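PDB 1YD7: 2-keto acid:ferredoxin oxidoreductase subunit alpha from Pyrococcus furiosus, which probably serves as one subunit of a heterotetrameric enzyme that oxidises 2-oxoglutarate with coenzyme A to succinyl-CoA and carbon dioxide, passing the electrons to ferredoxin. Local coordinates for residues K89-T94 against V117-Q122; I153-S158 against T179-L184. All blocks are in the same frame, centred on the assembly; numbering follows the deposited sequence.

Overall arrangement
Both contacts belong to one six-stranded parallel sheet within the thiamine diphosphate-binding family region of the chain. Interaction 1 pairs two strands of its interior, 90-95 and 116-121, with the centre of the contact about 5 Å from the centre of the chain; interaction 2 pairs strand 180-185 with strand 153-155, outermost in this chain. The two centres lie about 9 Å apart because strands 116-121 and 180-185 are neighbours, so the four strands run side by side. Probable hydrogen bonds stitch the contacts together, from Asp120 N to Leu183 O at 2.8 Å and from Leu183 N to Ile118 O at 2.9 Å. Along the chain, interaction 1 closes before interaction 2 opens.

Interaction 1 of 2, residues K89-T94 against V117-Q122; sequences KAMTAT and VIVDVQ
Five backbone hydrogen bonds join Ala90, Thr92 and Thr94 to Val117, Val119 and Val121, pairing two parallel strands in the interior of the six-stranded sheet of this thiamine diphosphate-binding family fold. The ladder starts with Val117 N on Ala90 O at 3.2 Å and shortens along its course, ending with Val121 N on Thr94 O at 2.7 Å. Thr92 and Thr94 use both their N-H and C=O groups toward the other strand, as alternate residues do in parallel pairing. Between them, Met91 and Ala93 turn their backbone polar groups the other way, and Met91 bonds with Phe40 and Ala42 of the next strand. CA-H...O contacts reinforce the ladder, among them Ala93 CA to Val119 O at 3.2 Å. The strand axes approach to 4.7 Å, their directions 14° apart.

The side chains divide between two buried faces. On one, Thr92 and Ile118 lie side by side and point the same way, with Thr92 CG2 3.8 Å from Ile118 CG1. Thr92 puts its hydroxyl anti to the backbone N (chi1 177°), where OG1 bonds to Ala42 O; this leaves the methyl CG2 to meet the isoleucine. Helices 73-85 and 98-102 cover this face, Ile77 touching both Thr92 and Ile118, while Phe99 packs on Thr94 and Asp120.

The other face carries Met91, a selenomethionine in the crystal, with Ala93, Val117 and Val119. The Met91 chain bends at its last torsion, bringing CE against Val117 CG1 in a tight approach. Farther along, the single methyl of Ala93 lies beside the branch point of Val119, CB to CB, at 4.0 Å.

Interaction 2 of 2, residues I153-S158 against T179-L184; sequences IVLSPS and TPVILL
A beta-alpha-beta unit, strand 153-155, helix 160-177 and strand 180-185, brings these segments together as parallel neighbours at one side of the sheet. Their axes approach to 4.8 Å with an angle of 25°. Three backbone hydrogen bonds hold them: Ile182 N to Ile153 O, Leu155 N to Ile182 O and, shortest at 2.8 Å, Leu184 N to Leu155 O. Before the first of these, a water links the strands, accepting from Ile153 N at 2.8 Å and donating to Pro180 O at 2.7 Å.

On the face covered by helix 160-177, Ile153, Leu155, Val181 and Leu183 pack together. Leu155 CD1 presses closely on Val181 CG1, at 3.4 Å, and Ile153 CG2 reaches the same valine methyl; Val181 sets CG1 anti to the backbone N (chi1 -178°), the branch that meets both. Phe166 of the helix rests on Leu155, and Thr167 on Leu183. The opposite face holds Val154, whose methyls divide their contacts: CG2 faces Ile182 CB and CG1 faces Leu184 CB, the latter at 4.0 Å.

Beyond the strand, Ser156 lays its OG against Leu184 CB and CD2, while Pro157 brings ring carbon CD within 3.2 Å of Leu184 O. Pro157 has no N-H to offer Leu184 O, and carbon contacts take over here, including Ser156 CA to Leu184 O at 3.3 Å. Regular N-H...O pairing therefore stops at Pro157, while at the other end the water carries the polar link between Ile153 N and Pro180 O.

Interaction 1 of 2, residues K89-T94 against V117-Q122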
loop_
_atom_site.group_PDB
_atom_site.type_symbol
_atom_site.label_atom_id
_atom_site.label_comp_id
_atom_site.label_asym_id
_atom_site.label_seq_id
_atom_site.Cartn_x
_atom_site.Cartn_y
_atom_site.Cartn_z
ATOM N N LYS A 89 2.162 -7.054 -8.349
ATOM C CA LYS A 89 2.077 -5.703 -7.745
ATOM C C LYS A 89 2.215 -5.858 -6.246
ATOM O O LYS A 89 1.386 -6.504 -5.616
ATOM C CB LYS A 89 0.766 -5.029 -8.063
ATOM C CG LYS A 89 0.633 -4.532 -9.468
ATOM C CD LYS A 89 -0.505 -3.475 -9.525
ATOM C CE LYS A 89 -0.772 -3.035 -10.923
ATOM N NZ LYS A 89 -1.742 -1.954 -10.973
ATOM N N ALA A 90 3.273 -5.287 -5.684
ATOM C CA ALA A 90 3.719 -5.599 -4.330
ATOM C C ALA A 90 3.804 -4.355 -3.484
ATOM O O ALA A 90 4.046 -3.251 -4.011
ATOM C CB ALA A 90 5.096 -6.265 -4.356
HETATM N N MSE A 91 3.585 -4.546 -2.183
HETATM C CA MSE A 91 3.739 -3.498 -1.194
HETATM C C MSE A 91 4.248 -4.050 0.131
HETATM O O MSE A 91 4.166 -5.243 0.397
HETATM C CB MSE A 91 2.447 -2.670 -1.036
HETATM C CG MSE A 91 1.450 -3.106 0.005
HETATM SE SE MSE A 91 -0.026 -1.766 0.457
HETATM C CE MSE A 91 0.649 -0.120 0.066
ATOM N N THR A 92 4.845 -3.173 0.923
ATOM C CA THR A 92 5.197 -3.467 2.293
ATOM C C THR A 92 4.869 -2.227 3.119
ATOM O O THR A 92 4.652 -1.154 2.557
ATOM C CB THR A 92 6.698 -3.883 2.435
ATOM O OG1 THR A 92 7.023 -4.087 3.824
ATOM C CG2 THR A 92 7.651 -2.827 1.835
ATOM N N ALA A 93 4.809 -2.394 4.439
ATOM C CA ALA A 93 4.477 -1.317 5.377
ATOM C C ALA A 93 5.402 -1.326 6.575
ATOM O O ALA A 93 5.618 -2.360 7.174
ATOM C CB ALA A 93 3.036 -1.419 5.844
ATOM N N THR A 94 5.941 -0.160 6.918
ATOM C CA THR A 94 6.842 -0.037 8.062
ATOM C C THR A 94 6.494 1.199 8.887
ATOM O O THR A 94 5.666 2.016 8.477
ATOM C CB THR A 94 8.335 -0.027 7.631
ATOM O OG1 THR A 94 9.156 0.076 8.799
ATOM C CG2 THR A 94 8.651 1.122 6.654
ATOM N N VAL A 117 5.323 -0.335 -3.836
ATOM C CA VAL A 117 4.770 0.705 -2.915
ATOM C C VAL A 117 5.180 0.420 -1.484
ATOM O O VAL A 117 4.966 -0.676 -0.982
ATOM C CB VAL A 117 3.244 0.767 -3.044
ATOM C CG1 VAL A 117 2.605 1.751 -2.065
ATOM C CG2 VAL A 117 2.902 1.140 -4.455
ATOM N N ILE A 118 5.823 1.385 -0.840
ATOM C CA ILE A 118 6.199 1.265 0.564
ATOM C C ILE A 118 5.406 2.278 1.392
ATOM O O ILE A 118 5.559 3.496 1.215
ATOM C CB ILE A 118 7.700 1.523 0.820
ATOM C CG1 ILE A 118 8.588 0.476 0.123
ATOM C CG2 ILE A 118 7.970 1.548 2.325
ATOM C CD1 ILE A 118 9.117 0.910 -1.234
ATOM N N VAL A 119 4.568 1.764 2.297
ATOM C CA VAL A 119 3.848 2.596 3.264
ATOM C C VAL A 119 4.749 2.790 4.450
ATOM O O VAL A 119 5.169 1.834 5.076
ATOM C CB VAL A 119 2.511 1.976 3.708
ATOM C CG1 VAL A 119 1.732 2.941 4.661
ATOM C CG2 VAL A 119 1.669 1.669 2.514
ATOM N N ASP A 120 5.110 4.037 4.698
ATOM C CA ASP A 120 5.873 4.413 5.871
ATOM C C ASP A 120 4.904 5.111 6.843
ATOM O O ASP A 120 4.368 6.166 6.522
ATOM C CB ASP A 120 6.991 5.362 5.443
ATOM C CG ASP A 120 7.868 5.833 6.603
ATOM O OD1 ASP A 120 7.923 5.195 7.681
ATOM O OD2 ASP A 120 8.529 6.870 6.405
ATOM N N VAL A 121 4.681 4.538 8.020
ATOM C CA VAL A 121 3.842 5.220 9.044
ATOM C C VAL A 121 4.664 6.061 10.024
ATOM O O VAL A 121 5.416 5.536 10.835
ATOM C CB VAL A 121 2.959 4.228 9.818
ATOM C CG1 VAL A 121 2.014 4.968 10.789
ATOM C CG2 VAL A 121 2.164 3.373 8.833
ATOM N N GLN A 122 4.518 7.371 9.911
ATOM C CA GLN A 122 5.058 8.346 10.868
ATOM C C GLN A 122 6.466 8.733 10.473
ATOM O O GLN A 122 6.635 9.537 9.552
ATOM C CB GLN A 122 4.981 7.865 12.334
#

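Interaction 2 of 2, residues I153-S158 against T179-L184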
loop_
_atom_site.group_PDB
_atom_site.type_symbol
_atom_site.label_atom_id
_atom_site.label_comp_id
_atom_site.label_asym_id
_atom_site.label_seq_id
_atom_site.Cartn_x
_atom_site.Cartn_y
_atom_site.Cartn_z
ATOM N N ILE A 153 9.930 9.359 -5.246
ATOM C CA ILE A 153 8.574 9.832 -5.359
ATOM C C ILE A 153 7.882 9.509 -4.014
ATOM O O ILE A 153 7.957 8.382 -3.525
ATOM C CB ILE A 153 7.826 9.165 -6.518
ATOM C CG1 ILE A 153 8.541 9.420 -7.860
ATOM C CG2 ILE A 153 6.401 9.649 -6.550
ATOM C CD1 ILE A 153 8.037 8.543 -9.035
ATOM N N VAL A 154 7.248 10.522 -3.422
ATOM C CA VAL A 154 6.623 10.415 -2.104
ATOM C C VAL A 154 5.268 11.098 -2.116
ATOM O O VAL A 154 5.172 12.232 -2.541
ATOM C CB VAL A 154 7.490 11.068 -1.021
ATOM C CG1 VAL A 154 6.849 10.876 0.382
ATOM C CG2 VAL A 154 8.883 10.486 -1.035
ATOM N N LEU A 155 4.225 10.399 -1.672
ATOM C CA LEU A 155 2.896 10.976 -1.485
ATOM C C LEU A 155 2.566 10.916 0.010
ATOM O O LEU A 155 2.786 9.884 0.678
ATOM C CB LEU A 155 1.832 10.203 -2.261
ATOM C CG LEU A 155 1.894 10.161 -3.798
ATOM C CD1 LEU A 155 2.846 9.104 -4.243
ATOM C CD2 LEU A 155 0.526 9.884 -4.406
ATOM N N SER A 156 2.016 12.019 0.518
ATOM C CA SER A 156 1.722 12.210 1.949
ATOM C C SER A 156 0.265 12.621 2.147
ATOM O O SER A 156 -0.020 13.815 2.116
ATOM C CB SER A 156 2.599 13.318 2.511
ATOM O OG SER A 156 3.869 12.826 2.863
ATOM N N PRO A 157 -0.653 11.639 2.327
ATOM C CA PRO A 157 -2.065 11.976 2.512
ATOM C C PRO A 157 -2.330 12.600 3.898
ATOM O O PRO A 157 -1.662 12.264 4.876
ATOM C CB PRO A 157 -2.767 10.632 2.368
ATOM C CG PRO A 157 -1.760 9.623 2.797
ATOM C CD PRO A 157 -0.422 10.180 2.395
ATOM N N SER A 158 -3.276 13.531 3.945
ATOM C CA SER A 158 -3.652 14.225 5.198
ATOM C C SER A 158 -5.100 13.955 5.591
ATOM O O SER A 158 -5.490 14.237 6.706
ATOM C CB SER A 158 -3.421 15.733 5.046
ATOM O OG SER A 158 -4.280 16.237 4.040
ATOM N N THR A 179 9.449 1.959 -10.482
ATOM C CA THR A 179 10.254 2.507 -9.414
ATOM C C THR A 179 9.528 2.399 -8.068
ATOM O O THR A 179 8.312 2.278 -8.032
ATOM C CB THR A 179 10.619 3.967 -9.788
ATOM O OG1 THR A 179 11.756 4.389 -9.040
ATOM C CG2 THR A 179 9.444 4.922 -9.529
ATOM N N PRO A 180 10.277 2.424 -6.963
ATOM C CA PRO A 180 9.630 2.497 -5.653
ATOM C C PRO A 180 8.872 3.827 -5.440
ATOM O O PRO A 180 9.382 4.895 -5.808
ATOM C CB PRO A 180 10.787 2.400 -4.671
ATOM C CG PRO A 180 12.009 2.041 -5.461
ATOM C CD PRO A 180 11.747 2.378 -6.873
ATOM N N VAL A 181 7.651 3.751 -4.910
ATOM C CA VAL A 181 6.909 4.939 -4.476
ATOM C C VAL A 181 6.541 4.826 -2.993
ATOM O O VAL A 181 6.089 3.782 -2.523
ATOM C CB VAL A 181 5.687 5.190 -5.351
ATOM C CG1 VAL A 181 4.942 6.464 -4.923
ATOM C CG2 VAL A 181 6.106 5.313 -6.800
ATOM N N ILE A 182 6.788 5.909 -2.257
ATOM C CA ILE A 182 6.593 5.953 -0.821
ATOM C C ILE A 182 5.256 6.605 -0.509
ATOM O O ILE A 182 5.013 7.725 -0.928
ATOM C CB ILE A 182 7.722 6.761 -0.133
ATOM C CG1 ILE A 182 9.082 6.298 -0.634
ATOM C CG2 ILE A 182 7.644 6.662 1.427
ATOM C CD1 ILE A 182 9.367 4.876 -0.392
ATOM N N LEU A 183 4.382 5.890 0.201
ATOM C CA LEU A 183 3.168 6.502 0.776
ATOM C C LEU A 183 3.508 6.782 2.240
ATOM O O LEU A 183 3.718 5.865 3.012
ATOM C CB LEU A 183 1.922 5.626 0.636
ATOM C CG LEU A 183 0.601 6.349 0.953
ATOM C CD1 LEU A 183 0.042 7.114 -0.233
ATOM C CD2 LEU A 183 -0.426 5.349 1.441
ATOM N N LEU A 184 3.658 8.061 2.563
ATOM C CA LEU A 184 4.114 8.497 3.868
ATOM C C LEU A 184 2.876 8.920 4.657
ATOM O O LEU A 184 2.203 9.877 4.280
ATOM C CB LEU A 184 5.098 9.653 3.716
ATOM C CG LEU A 184 5.606 10.321 4.999
ATOM C CD1 LEU A 184 6.272 9.320 5.928
ATOM C CD2 LEU A 184 6.568 11.446 4.656
HETATM O O HOH W 1 10.940 7.043 -6.517
#